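Local coordinates for VirK protein (Legionella pneumophila, PDB 5XTA) that is of unknown molecular function but belongs to the VirK family and is probably exported through the type II secretion pathway, at residues T6-I14 / V47-V55; E85-V94 / S105-F116. The protein carries 3 engineered substitutions. All blocks are in the same frame, centred on the assembly; numbering follows the deposited sequence.

Overall arrangement
Contact 1 and contact 2 reach the same six-stranded antiparallel sheet, and their centres lie about 16 Å apart. Contact 1 sets the helix of 6-14 against the edge hairpin of 47-55. It is mostly buried and apolar. Contact 2 pairs the inner strands 87-96 and 102-111 and includes the turn that follows, up to Phe116. It is only partly buried, with Lys91 and Lys111 exposed. Its backbone ladder has mostly apolar and aromatic groups on the face of Ala88 and Ile90, and polar or charged groups on that of Lys91. The two touch where Leu112 packs against Phe7 and Ile10. A second subunit continues the sheet edge of contact 1; contact 2 holds half of a disulfide.

Contact 1: residues T6-I14 / V47-V55; sequences TFQNIVDAI and VMVIGDSRV. Engineered in segment 47-55: Ile50 (natural residue Val).
A helix packed on an edge beta hairpin forms this contact, with Phe7, Val11 and Ile14 of the helix facing Val47, Val49 and Val55. The axes of helix 7-14 and strand 47-50 approach to 9.1 Å and make an angle of 122°. Phe7 has CG anti to its backbone N (chi1 179°), which carries the ring over to the turn of the hairpin. There Phe7 CE2 lies 3.3 Å from Asp52 O, and Phe7 CE1 meets Val55 CG2 at 3.7 Å. Val11 divides its branches: CG2 rests 3.9 Å from Val49 CG1, while CG1 turns to the carboxylate of Asp52. Ile14 reaches tip to tip toward Val47, with CD1 3.9 Å from Val47 CG2. Ile14 CD1 also lies 3.6 Å from Val49 CG2. On the exposed side, Gln8 OE1 only comes near Asp52 OD2, the two flat groups being nearly coplanar; the Gln8 NE2 bond goes to Asp12 OD1 instead. Thr6 OG1 caps the helix start by accepting from Asn9 N. Ser53 N and Arg54 N both bond to Ile50 O, forming a classic beta bulge; Ile50 is an engineered residue. Phe7 and Ile10 also pack on Leu82 of strand 74-83. Strand 46-50 is outermost in its own chain, but residues 47-50 pair antiparallel with a strand of the second subunit, which extends the sheet into that subunit.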
ATOM      1  N   THR A   6      13.639  22.050   0.292  1.00 29.11           N
ATOM      2  CA  THR A   6      13.206  23.043  -0.674  1.00 30.30           C
ATOM      3  C   THR A   6      12.285  22.357  -1.676  1.00 28.14           C
ATOM      4  O   THR A   6      12.332  21.151  -1.808  1.00 25.62           O
ATOM      5  CB  THR A   6      14.395  23.675  -1.428  1.00 31.77           C
ATOM      6  OG1 THR A   6      14.993  22.701  -2.298  1.00 31.52           O
ATOM      7  CG2 THR A   6      15.472  24.266  -0.442  1.00 33.99           C
ATOM      8  N   PHE A   7      11.468  23.146  -2.359  1.00 28.02           N
ATOM      9  CA  PHE A   7      10.626  22.624  -3.414  1.00 29.31           C
ATOM     10  C   PHE A   7      11.438  21.890  -4.473  1.00 29.33           C
ATOM     11  O   PHE A   7      11.037  20.813  -4.883  1.00 28.38           O
ATOM     12  CB  PHE A   7       9.784  23.720  -4.018  1.00 29.16           C
ATOM     13  CG  PHE A   7       8.899  23.245  -5.129  1.00 27.67           C
ATOM     14  CD1 PHE A   7       7.619  22.747  -4.863  1.00 28.77           C
ATOM     15  CD2 PHE A   7       9.338  23.291  -6.448  1.00 28.40           C
ATOM     16  CE1 PHE A   7       6.788  22.336  -5.909  1.00 28.66           C
ATOM     17  CE2 PHE A   7       8.524  22.862  -7.496  1.00 28.96           C
ATOM     18  CZ  PHE A   7       7.252  22.378  -7.222  1.00 28.58           C
ATOM     19  N   GLN A   8      12.589  22.444  -4.878  1.00 30.69           N
ATOM     20  CA  GLN A   8      13.480  21.770  -5.815  1.00 32.50           C
ATOM     21  C   GLN A   8      14.030  20.442  -5.275  1.00 32.02           C
ATOM     22  O   GLN A   8      14.213  19.500  -6.041  1.00 32.19           O
ATOM     23  CB  GLN A   8      14.657  22.674  -6.233  1.00 37.41           C
ATOM     24  CG  GLN A   8      15.437  22.154  -7.441  1.00 39.87           C
ATOM     25  CD  GLN A   8      14.560  22.052  -8.686  1.00 42.09           C
ATOM     26  OE1 GLN A   8      13.842  22.987  -9.028  1.00 45.42           O
ATOM     27  NE2 GLN A   8      14.579  20.903  -9.341  1.00 43.06           N
ATOM     28  N   ASN A   9      14.325  20.360  -3.978  1.00 30.01           N
ATOM     29  CA  ASN A   9      14.787  19.108  -3.397  1.00 28.17           C
ATOM     30  C   ASN A   9      13.712  18.055  -3.592  1.00 25.43           C
ATOM     31  O   ASN A   9      14.009  16.906  -3.815  1.00 25.26           O
ATOM     32  CB  ASN A   9      15.078  19.228  -1.896  1.00 29.64           C
ATOM     33  CG  ASN A   9      16.358  20.027  -1.574  1.00 33.79           C
ATOM     34  OD1 ASN A   9      17.294  20.117  -2.377  1.00 38.42           O
ATOM     35  ND2 ASN A   9      16.421  20.546  -0.381  1.00 34.10           N
ATOM     36  N   ILE A  10      12.459  18.442  -3.440  1.00 24.95           N
ATOM     37  CA  ILE A  10      11.353  17.477  -3.467  1.00 24.86           C
ATOM     38  C   ILE A  10      11.142  16.959  -4.884  1.00 24.57           C
ATOM     39  O   ILE A  10      10.996  15.769  -5.085  1.00 24.49           O
ATOM     40  CB  ILE A  10      10.045  18.105  -2.934  1.00 25.46           C
ATOM     41  CG1 ILE A  10      10.187  18.423  -1.439  1.00 24.96           C
ATOM     42  CG2 ILE A  10       8.825  17.203  -3.203  1.00 24.09           C
ATOM     43  CD1 ILE A  10       9.136  19.387  -0.894  1.00 24.68           C
ATOM     44  N   VAL A  11      11.081  17.890  -5.839  1.00 25.78           N
ATOM     45  CA  VAL A  11      11.000  17.596  -7.266  1.00 26.58           C
ATOM     46  C   VAL A  11      12.146  16.677  -7.679  1.00 27.16           C
ATOM     47  O   VAL A  11      11.910  15.671  -8.340  1.00 25.35           O
ATOM     48  CB  VAL A  11      10.972  18.906  -8.064  1.00 28.32           C
ATOM     49  CG1 VAL A  11      11.260  18.693  -9.549  1.00 31.64           C
ATOM     50  CG2 VAL A  11       9.630  19.596  -7.848  1.00 26.80           C
ATOM     51  N   ASP A  12      13.366  16.989  -7.235  1.00 29.25           N
ATOM     52  CA  ASP A  12      14.522  16.143  -7.525  1.00 32.58           C
ATOM     53  C   ASP A  12      14.370  14.719  -6.954  1.00 31.74           C
ATOM     54  O   ASP A  12      14.751  13.736  -7.614  1.00 30.46           O
ATOM     55  CB  ASP A  12      15.837  16.783  -7.044  1.00 37.33           C
ATOM     56  CG  ASP A  12      16.260  18.007  -7.895  1.00 42.63           C
ATOM     57  OD1 ASP A  12      15.659  18.268  -8.960  1.00 46.15           O
ATOM     58  OD2 ASP A  12      17.188  18.730  -7.482  1.00 49.72           O
ATOM     59  N   ALA A  13      13.838  14.611  -5.739  1.00 28.52           N
ATOM     60  CA  ALA A  13      13.657  13.307  -5.109  1.00 29.54           C
ATOM     61  C   ALA A  13      12.627  12.456  -5.880  1.00 26.63           C
ATOM     62  O   ALA A  13      12.800  11.252  -6.059  1.00 25.43           O
ATOM     63  CB  ALA A  13      13.255  13.469  -3.653  1.00 30.25           C
ATOM     64  N   ILE A  14      11.580  13.109  -6.358  1.00 25.40           N
ATOM     65  CA  ILE A  14      10.559  12.417  -7.133  1.00 24.62           C
ATOM     66  C   ILE A  14      11.165  11.896  -8.449  1.00 25.72           C
ATOM     67  O   ILE A  14      11.015  10.708  -8.810  1.00 25.20           O
ATOM     68  CB  ILE A  14       9.338  13.313  -7.371  1.00 23.20           C
ATOM     69  CG1 ILE A  14       8.661  13.618  -6.045  1.00 22.32           C
ATOM     70  CG2 ILE A  14       8.346  12.636  -8.343  1.00 23.23           C
ATOM     71  CD1 ILE A  14       7.726  14.792  -6.101  1.00 23.15           C
ATOM     72  N   VAL A  47       2.890  10.003  -6.667  1.00 25.88           N
ATOM     73  CA  VAL A  47       3.061  11.445  -6.482  1.00 23.06           C
ATOM     74  C   VAL A  47       3.398  12.009  -7.867  1.00 23.45           C
ATOM     75  O   VAL A  47       3.932  11.285  -8.757  1.00 22.45           O
ATOM     76  CB  VAL A  47       4.141  11.747  -5.398  1.00 23.02           C
ATOM     77  CG1 VAL A  47       5.474  11.171  -5.802  1.00 24.55           C
ATOM     78  CG2 VAL A  47       4.287  13.233  -5.105  1.00 21.96           C
HETATM   79  N   MSE A  48       3.084  13.283  -8.049  1.00 22.80           N
HETATM   80  CA  MSE A  48       3.248  13.918  -9.361  1.00 25.01           C
HETATM   81  C   MSE A  48       3.833  15.274  -9.196  1.00 24.31           C
HETATM   82  O   MSE A  48       3.548  15.934  -8.208  1.00 22.61           O
HETATM   83  CB  MSE A  48       1.960  14.196 -10.097  1.00 28.23           C
HETATM   84  CG  MSE A  48       0.983  13.055 -10.081  1.00 34.79           C
HETATM   85 SE   MSE A  48      -0.550  13.433 -11.297  1.00 48.73          SE
HETATM   86  CE  MSE A  48       0.298  14.297 -12.863  1.00 42.78           C
ATOM     87  N   VAL A  49       4.625  15.687 -10.188  1.00 23.38           N
ATOM     88  CA  VAL A  49       5.081  17.061 -10.320  1.00 25.71           C
ATOM     89  C   VAL A  49       4.415  17.608 -11.568  1.00 27.15           C
ATOM     90  O   VAL A  49       4.560  17.023 -12.623  1.00 27.62           O
ATOM     91  CB  VAL A  49       6.590  17.134 -10.488  1.00 26.50           C
ATOM     92  CG1 VAL A  49       7.043  18.588 -10.521  1.00 27.20           C
ATOM     93  CG2 VAL A  49       7.283  16.375  -9.354  1.00 25.99           C
ATOM     94  N   ILE A  50       3.632  18.669 -11.404  1.00 27.77           N
ATOM     95  CA  ILE A  50       2.893  19.296 -12.490  1.00 32.45           C
ATOM     96  C   ILE A  50       3.653  20.539 -12.919  1.00 33.47           C
ATOM     97  O   ILE A  50       3.864  21.451 -12.106  1.00 30.51           O
ATOM     98  CB  ILE A  50       1.488  19.766 -12.090  1.00 35.17           C
ATOM     99  CG1 ILE A  50       0.737  18.717 -11.285  1.00 36.78           C
ATOM    100  CG2 ILE A  50       0.690  20.161 -13.336  1.00 38.02           C
ATOM    101  CD1 ILE A  50       0.458  17.464 -12.063  1.00 38.27           C
ATOM    102  N   GLY A  51       4.046  20.568 -14.192  1.00 35.34           N
ATOM    103  CA  GLY A  51       4.861  21.660 -14.725  1.00 40.10           C
ATOM    104  C   GLY A  51       6.138  21.540 -13.928  1.00 43.76           C
ATOM    105  O   GLY A  51       6.552  20.431 -13.584  1.00 52.70           O
ATOM    106  N   ASP A  52       6.752  22.651 -13.587  1.00 48.79           N
ATOM    107  CA  ASP A  52       7.771  22.606 -12.547  1.00 52.67           C
ATOM    108  C   ASP A  52       7.267  23.417 -11.356  1.00 45.91           C
ATOM    109  O   ASP A  52       8.054  23.951 -10.589  1.00 45.29           O
ATOM    110  CB  ASP A  52       9.125  23.101 -13.081  1.00 60.02           C
ATOM    111  CG  ASP A  52      10.303  22.360 -12.446  1.00 66.93           C
ATOM    112  OD1 ASP A  52      10.432  21.129 -12.660  1.00 66.82           O
ATOM    113  OD2 ASP A  52      11.093  23.001 -11.723  1.00 74.59           O
ATOM    114  N   SER A  53       5.947  23.476 -11.189  1.00 38.60           N
ATOM    115  CA  SER A  53       5.353  24.438 -10.274  1.00 36.86           C
ATOM    116  C   SER A  53       4.550  23.873  -9.100  1.00 34.38           C
ATOM    117  O   SER A  53       4.272  24.603  -8.142  1.00 30.72           O
ATOM    118  CB  SER A  53       4.466  25.381 -11.073  1.00 39.98           C
ATOM    119  OG  SER A  53       3.195  24.812 -11.336  1.00 41.65           O
ATOM    120  N   ARG A  54       4.140  22.606  -9.187  1.00 30.08           N
ATOM    121  CA  ARG A  54       3.265  21.997  -8.188  1.00 31.79           C
ATOM    122  C   ARG A  54       3.631  20.540  -8.003  1.00 27.85           C
ATOM    123  O   ARG A  54       3.941  19.857  -8.986  1.00 26.05           O
ATOM    124  CB  ARG A  54       1.793  22.066  -8.648  1.00 36.34           C
ATOM    125  CG  ARG A  54       1.005  23.217  -8.093  1.00 44.62           C
ATOM    126  CD  ARG A  54      -0.488  23.126  -8.414  1.00 51.06           C
ATOM    127  NE  ARG A  54      -0.831  22.673  -9.775  1.00 57.21           N
ATOM    128  CZ  ARG A  54      -1.742  21.741 -10.103  1.00 61.44           C
ATOM    129  NH1 ARG A  54      -2.439  21.066  -9.189  1.00 63.70           N
ATOM    130  NH2 ARG A  54      -1.965  21.473 -11.389  1.00 60.69           N
ATOM    131  N   VAL A  55       3.566  20.076  -6.750  1.00 26.16           N
ATOM    132  CA  VAL A  55       3.636  18.661  -6.406  1.00 23.46           C
ATOM    133  C   VAL A  55       2.303  18.253  -5.831  1.00 24.05           C
ATOM    134  O   VAL A  55       1.767  18.931  -4.918  1.00 23.56           O
ATOM    135  CB  VAL A  55       4.703  18.403  -5.339  1.00 25.07           C
ATOM    136  CG1 VAL A  55       4.657  16.968  -4.818  1.00 25.61           C
ATOM    137  CG2 VAL A  55       6.079  18.713  -5.884  1.00 25.16           C
TER

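Contact 2: residues E85-V94 / S105-F116; sequences EGDASIKTTV and SYQMNCKLGDGF
The chi1 of Phe116 is near trans (-171°), which brings its ring over Ala88 CB. Tyr106 instead sets CG between its backbone N and carbonyl carbon (chi1 54°), which lays its ring beside Thr92. Ala88, Thr92 and Tyr106 lie in the antiparallel beta hairpin of strands 87-96 and 102-111; Phe116 comes after the turn, at the start of strand 116-119. Three hydrogen-bonded pairs, Ala88 with Cys110, Ile90 with Met108 and Thr92 with Tyr106, give six backbone bonds. Leu112 N to Gly86 O, at 2.7 Å, carries the pairing past the strand end. On the face of Ala88 and Ile90, Ala88 CB stands 3.7 Å from the centroid of the Phe116 ring, a CH-pi contact. Ile90 CD1 touches Cys110 SG at 3.6 Å and Met108 CG at 3.8 Å; residue 108 is a selenomethionine. Cys110 is joined to Cys29 by a disulfide, which ties this strand to the region before strand 30-31. Thr92 CB makes a second CH-pi contact over one face of Tyr106, and Thr92 OG1 is hydrogen-bonded to Ser78. The other face carries Ser89, Lys91, Gln107 and Asn109. There Gln107 NE2 donates to Asn109 OD1 along its own strand, and Gln107 OE1 lies by the aliphatic chain of Lys91. Strand 74-83 flanks the hairpin beside 87-96. At the end near Gly86, the bent Lys111 chain lets NZ hydrogen-bond to Glu85 O at 2.9 Å. Lys111 NZ also makes a salt bridge of 2.6 Å to Asp87 OD1, which it approaches from above the carboxylate plane.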
ATOM      1  N   GLU A  85       6.263  28.040  -4.309  1.00 33.28           N
ATOM      2  CA  GLU A  85       6.527  29.055  -3.277  1.00 37.01           C
ATOM      3  C   GLU A  85       6.554  28.466  -1.850  1.00 34.73           C
ATOM      4  O   GLU A  85       6.835  29.179  -0.892  1.00 35.81           O
ATOM      5  CB  GLU A  85       5.498  30.190  -3.379  1.00 40.28           C
ATOM      6  CG  GLU A  85       5.519  30.958  -4.720  1.00 46.83           C
ATOM      7  CD  GLU A  85       4.201  31.696  -5.013  1.00 56.21           C
ATOM      8  OE1 GLU A  85       3.116  31.053  -4.910  1.00 62.09           O
ATOM      9  OE2 GLU A  85       4.241  32.927  -5.329  1.00 62.22           O
ATOM     10  N   GLY A  86       6.260  27.184  -1.697  1.00 31.91           N
ATOM     11  CA  GLY A  86       6.238  26.544  -0.383  1.00 30.71           C
ATOM     12  C   GLY A  86       4.875  26.512   0.275  1.00 30.22           C
ATOM     13  O   GLY A  86       4.767  26.072   1.428  1.00 31.73           O
ATOM     14  N   ASP A  87       3.827  26.959  -0.427  1.00 28.67           N
ATOM     15  CA  ASP A  87       2.473  26.994   0.144  1.00 28.31           C
ATOM     16  C   ASP A  87       1.816  25.621  -0.081  1.00 28.51           C
ATOM     17  O   ASP A  87       1.765  25.133  -1.215  1.00 27.17           O
ATOM     18  CB  ASP A  87       1.621  28.089  -0.496  1.00 32.38           C
ATOM     19  CG  ASP A  87       2.305  29.460  -0.485  1.00 35.00           C
ATOM     20  OD1 ASP A  87       2.755  29.887   0.586  1.00 38.97           O
ATOM     21  OD2 ASP A  87       2.408  30.102  -1.549  1.00 40.16           O
ATOM     22  N   ALA A  88       1.388  24.990   1.009  1.00 26.54           N
ATOM     23  CA  ALA A  88       0.842  23.663   0.972  1.00 28.71           C
ATOM     24  C   ALA A  88      -0.620  23.703   1.398  1.00 30.40           C
ATOM     25  O   ALA A  88      -1.004  24.478   2.259  1.00 29.39           O
ATOM     26  CB  ALA A  88       1.619  22.733   1.892  1.00 29.22           C
ATOM     27  N   SER A  89      -1.435  22.869   0.771  1.00 31.85           N
ATOM     28  CA  SER A  89      -2.783  22.634   1.259  1.00 34.02           C
ATOM     29  C   SER A  89      -3.125  21.154   1.286  1.00 33.07           C
ATOM     30  O   SER A  89      -2.575  20.346   0.504  1.00 31.27           O
ATOM     31  CB  SER A  89      -3.796  23.392   0.421  1.00 36.57           C
ATOM     32  OG  SER A  89      -3.934  22.824  -0.858  1.00 40.02           O
ATOM     33  N   ILE A  90      -4.008  20.801   2.218  1.00 30.89           N
ATOM     34  CA  ILE A  90      -4.547  19.454   2.304  1.00 30.81           C
ATOM     35  C   ILE A  90      -6.032  19.620   2.335  1.00 30.21           C
ATOM     36  O   ILE A  90      -6.574  20.277   3.213  1.00 30.57           O
ATOM     37  CB  ILE A  90      -4.115  18.667   3.542  1.00 33.21           C
ATOM     38  CG1 ILE A  90      -2.591  18.672   3.688  1.00 34.31           C
ATOM     39  CG2 ILE A  90      -4.665  17.238   3.476  1.00 32.82           C
ATOM     40  CD1 ILE A  90      -2.032  19.863   4.422  1.00 38.44           C
ATOM     41  N   LYS A  91      -6.683  19.034   1.354  1.00 28.40           N
ATOM     42  CA  LYS A  91      -8.099  19.006   1.324  1.00 28.75           C
ATOM     43  C   LYS A  91      -8.600  17.579   1.558  1.00 27.08           C
ATOM     44  O   LYS A  91      -8.259  16.660   0.831  1.00 24.24           O
ATOM     45  CB  LYS A  91      -8.609  19.592   0.027  1.00 31.02           C
ATOM     46  CG  LYS A  91     -10.133  19.605   0.040  1.00 35.81           C
ATOM     47  CD  LYS A  91     -10.764  20.598  -0.893  1.00 39.83           C
ATOM     48  CE  LYS A  91     -12.267  20.676  -0.631  1.00 41.14           C
ATOM     49  NZ  LYS A  91     -13.030  20.889  -1.880  1.00 44.03           N
ATOM     50  N   THR A  92      -9.364  17.399   2.623  1.00 26.15           N
ATOM     51  CA  THR A  92      -9.893  16.095   2.983  1.00 27.14           C
ATOM     52  C   THR A  92     -11.379  16.048   2.694  1.00 27.33           C
ATOM     53  O   THR A  92     -12.117  16.917   3.132  1.00 29.55           O
ATOM     54  CB  THR A  92      -9.628  15.799   4.455  1.00 28.61           C
ATOM     55  OG1 THR A  92      -8.224  15.837   4.657  1.00 29.12           O
ATOM     56  CG2 THR A  92     -10.186  14.371   4.855  1.00 29.61           C
ATOM     57  N   THR A  93     -11.797  15.063   1.919  1.00 24.96           N
ATOM     58  CA  THR A  93     -13.176  14.860   1.551  1.00 25.32           C
ATOM     59  C   THR A  93     -13.639  13.557   2.181  1.00 26.51           C
ATOM     60  O   THR A  93     -13.002  12.489   2.015  1.00 22.63           O
ATOM     61  CB  THR A  93     -13.315  14.830   0.015  1.00 25.89           C
ATOM     62  OG1 THR A  93     -12.915  16.105  -0.511  1.00 26.09           O
ATOM     63  CG2 THR A  93     -14.743  14.546  -0.405  1.00 26.95           C
ATOM     64  N   VAL A  94     -14.741  13.626   2.916  1.00 26.23           N
ATOM     65  CA  VAL A  94     -15.189  12.458   3.643  1.00 27.11           C
ATOM     66  C   VAL A  94     -16.305  11.798   2.848  1.00 28.06           C
ATOM     67  O   VAL A  94     -17.292  12.462   2.494  1.00 29.64           O
ATOM     68  CB  VAL A  94     -15.627  12.813   5.063  1.00 29.37           C
ATOM     69  CG1 VAL A  94     -16.002  11.575   5.817  1.00 29.16           C
ATOM     70  CG2 VAL A  94     -14.529  13.558   5.806  1.00 30.32           C
ATOM     71  N   SER A 105     -16.315  18.019   3.876  1.00 38.00           N
ATOM     72  CA  SER A 105     -14.938  18.260   3.483  1.00 43.37           C
ATOM     73  C   SER A 105     -14.376  19.330   4.339  1.00 47.38           C
ATOM     74  O   SER A 105     -15.123  20.156   4.882  1.00 51.72           O
ATOM     75  CB  SER A 105     -14.833  18.655   2.004  1.00 45.67           C
ATOM     76  OG  SER A 105     -15.667  19.750   1.671  1.00 49.80           O
ATOM     77  N   TYR A 106     -13.065  19.304   4.490  1.00 45.82           N
ATOM     78  CA  TYR A 106     -12.389  20.367   5.192  1.00 46.66           C
ATOM     79  C   TYR A 106     -10.986  20.517   4.642  1.00 44.23           C
ATOM     80  O   TYR A 106     -10.467  19.618   3.984  1.00 39.30           O
ATOM     81  CB  TYR A 106     -12.407  20.115   6.698  1.00 50.56           C
ATOM     82  CG  TYR A 106     -11.864  18.776   7.110  1.00 52.26           C
ATOM     83  CD1 TYR A 106     -12.692  17.649   7.219  1.00 55.79           C
ATOM     84  CD2 TYR A 106     -10.506  18.623   7.394  1.00 57.22           C
ATOM     85  CE1 TYR A 106     -12.170  16.407   7.589  1.00 56.72           C
ATOM     86  CE2 TYR A 106      -9.974  17.391   7.763  1.00 59.08           C
ATOM     87  CZ  TYR A 106     -10.808  16.283   7.865  1.00 57.84           C
ATOM     88  OH  TYR A 106     -10.270  15.059   8.223  1.00 58.55           O
ATOM     89  N   GLN A 107     -10.405  21.681   4.875  1.00 41.97           N
ATOM     90  CA  GLN A 107      -9.117  22.018   4.306  1.00 41.84           C
ATOM     91  C   GLN A 107      -8.181  22.673   5.290  1.00 39.56           C
ATOM     92  O   GLN A 107      -8.611  23.469   6.139  1.00 38.20           O
ATOM     93  CB  GLN A 107      -9.316  22.911   3.095  1.00 44.54           C
ATOM     94  CG  GLN A 107      -8.008  23.450   2.539  1.00 47.56           C
ATOM     95  CD  GLN A 107      -8.104  23.942   1.123  1.00 50.87           C
ATOM     96  OE1 GLN A 107      -8.799  23.354   0.285  1.00 53.26           O
ATOM     97  NE2 GLN A 107      -7.390  25.026   0.832  1.00 54.52           N
HETATM   98  N   MSE A 108      -6.896  22.364   5.164  1.00 36.68           N
HETATM   99  CA  MSE A 108      -5.904  23.099   5.923  1.00 39.51           C
HETATM  100  C   MSE A 108      -4.865  23.616   5.011  1.00 36.14           C
HETATM  101  O   MSE A 108      -4.661  23.090   3.926  1.00 32.60           O
HETATM  102  CB  MSE A 108      -5.250  22.417   7.090  1.00 43.73           C
HETATM  103  CG  MSE A 108      -4.725  21.033   6.824  1.00 51.40           C
HETATM  104 SE   MSE A 108      -5.292  20.038   8.414  0.80 61.88          SE
HETATM  105  CE  MSE A 108      -7.230  19.881   7.981  1.00 62.09           C
ATOM    106  N   ASN A 109      -4.231  24.688   5.449  1.00 32.85           N
ATOM    107  CA  ASN A 109      -3.160  25.325   4.692  1.00 33.52           C
ATOM    108  C   ASN A 109      -1.951  25.481   5.566  1.00 33.75           C
ATOM    109  O   ASN A 109      -2.084  25.795   6.734  1.00 33.31           O
ATOM    110  CB  ASN A 109      -3.636  26.661   4.142  1.00 36.52           C
ATOM    111  CG  ASN A 109      -4.857  26.495   3.242  1.00 37.06           C
ATOM    112  OD1 ASN A 109      -4.723  26.303   2.049  1.00 38.39           O
ATOM    113  ND2 ASN A 109      -6.040  26.527   3.826  1.00 40.84           N
ATOM    114  N   CYS A 110      -0.790  25.191   5.003  1.00 32.60           N
ATOM    115  CA  CYS A 110       0.487  25.171   5.698  1.00 35.33           C
ATOM    116  C   CYS A 110       1.595  25.709   4.850  1.00 32.83           C
ATOM    117  O   CYS A 110       1.421  25.929   3.689  1.00 31.98           O
ATOM    118  CB  CYS A 110       0.933  23.777   6.144  1.00 38.10           C
ATOM    119  SG  CYS A 110      -0.248  22.463   6.145  1.00 46.82           S
ATOM    120  N   LYS A 111       2.730  25.918   5.476  1.00 31.92           N
ATOM    121  CA  LYS A 111       3.930  26.276   4.776  1.00 34.60           C
ATOM    122  C   LYS A 111       4.938  25.111   4.842  1.00 31.68           C
ATOM    123  O   LYS A 111       5.103  24.468   5.882  1.00 31.55           O
ATOM    124  CB  LYS A 111       4.490  27.570   5.400  1.00 41.11           C
ATOM    125  CG  LYS A 111       5.621  28.219   4.604  1.00 50.24           C
ATOM    126  CD  LYS A 111       5.267  29.563   3.942  1.00 55.78           C
ATOM    127  CE  LYS A 111       6.089  29.828   2.669  1.00 59.30           C
ATOM    128  NZ  LYS A 111       5.246  29.921   1.439  1.00 62.85           N
ATOM    129  N   LEU A 112       5.621  24.872   3.729  1.00 28.32           N
ATOM    130  CA  LEU A 112       6.664  23.887   3.645  1.00 29.51           C
ATOM    131  C   LEU A 112       7.773  24.226   4.648  1.00 32.91           C
ATOM    132  O   LEU A 112       8.218  25.377   4.719  1.00 31.64           O
ATOM    133  CB  LEU A 112       7.264  23.884   2.241  1.00 29.04           C
ATOM    134  CG  LEU A 112       8.465  22.980   2.003  1.00 30.29           C
ATOM    135  CD1 LEU A 112       8.171  21.501   2.300  1.00 29.38           C
ATOM    136  CD2 LEU A 112       8.973  23.132   0.589  1.00 30.55           C
ATOM    137  N   GLY A 113       8.212  23.239   5.423  1.00 33.41           N
ATOM    138  CA  GLY A 113       9.263  23.460   6.388  1.00 36.74           C
ATOM    139  C   GLY A 113       8.737  23.877   7.745  1.00 40.17           C
ATOM    140  O   GLY A 113       9.436  23.738   8.730  1.00 43.76           O
ATOM    141  N   ASP A 114       7.520  24.406   7.789  1.00 39.52           N
ATOM    142  CA  ASP A 114       6.882  24.805   9.023  1.00 45.60           C
ATOM    143  C   ASP A 114       5.841  23.818   9.604  1.00 43.95           C
ATOM    144  O   ASP A 114       6.217  22.993  10.462  1.00 44.78           O
ATOM    145  CB  ASP A 114       6.250  26.208   8.848  1.00 52.14           C
ATOM    146  CG  ASP A 114       5.763  26.816  10.163  1.00 59.63           C
ATOM    147  OD1 ASP A 114       6.185  26.366  11.267  1.00 60.68           O
ATOM    148  OD2 ASP A 114       4.961  27.778  10.081  1.00 66.90           O
ATOM    149  N   GLY A 115       4.582  23.862   9.141  1.00 40.04           N
ATOM    150  CA  GLY A 115       3.587  22.826   9.413  1.00 38.69           C
ATOM    151  C   GLY A 115       3.595  21.622   8.452  1.00 37.54           C
ATOM    152  O   GLY A 115       3.081  20.561   8.785  1.00 37.92           O
ATOM    153  N   PHE A 116       4.154  21.781   7.257  1.00 33.90           N
ATOM    154  CA  PHE A 116       4.169  20.720   6.233  1.00 31.61           C
ATOM    155  C   PHE A 116       5.611  20.305   5.909  1.00 29.72           C
ATOM    156  O   PHE A 116       6.400  21.083   5.364  1.00 29.93           O
ATOM    157  CB  PHE A 116       3.491  21.293   5.003  1.00 32.79           C
ATOM    158  CG  PHE A 116       3.211  20.309   3.936  1.00 32.71           C
ATOM    159  CD1 PHE A 116       2.026  19.584   3.918  1.00 32.14           C
ATOM    160  CD2 PHE A 116       4.086  20.166   2.897  1.00 32.18           C
ATOM    161  CE1 PHE A 116       1.778  18.689   2.894  1.00 32.59           C
ATOM    162  CE2 PHE A 116       3.849  19.269   1.893  1.00 32.00           C
ATOM    163  CZ  PHE A 116       2.698  18.535   1.890  1.00 33.36           C
TER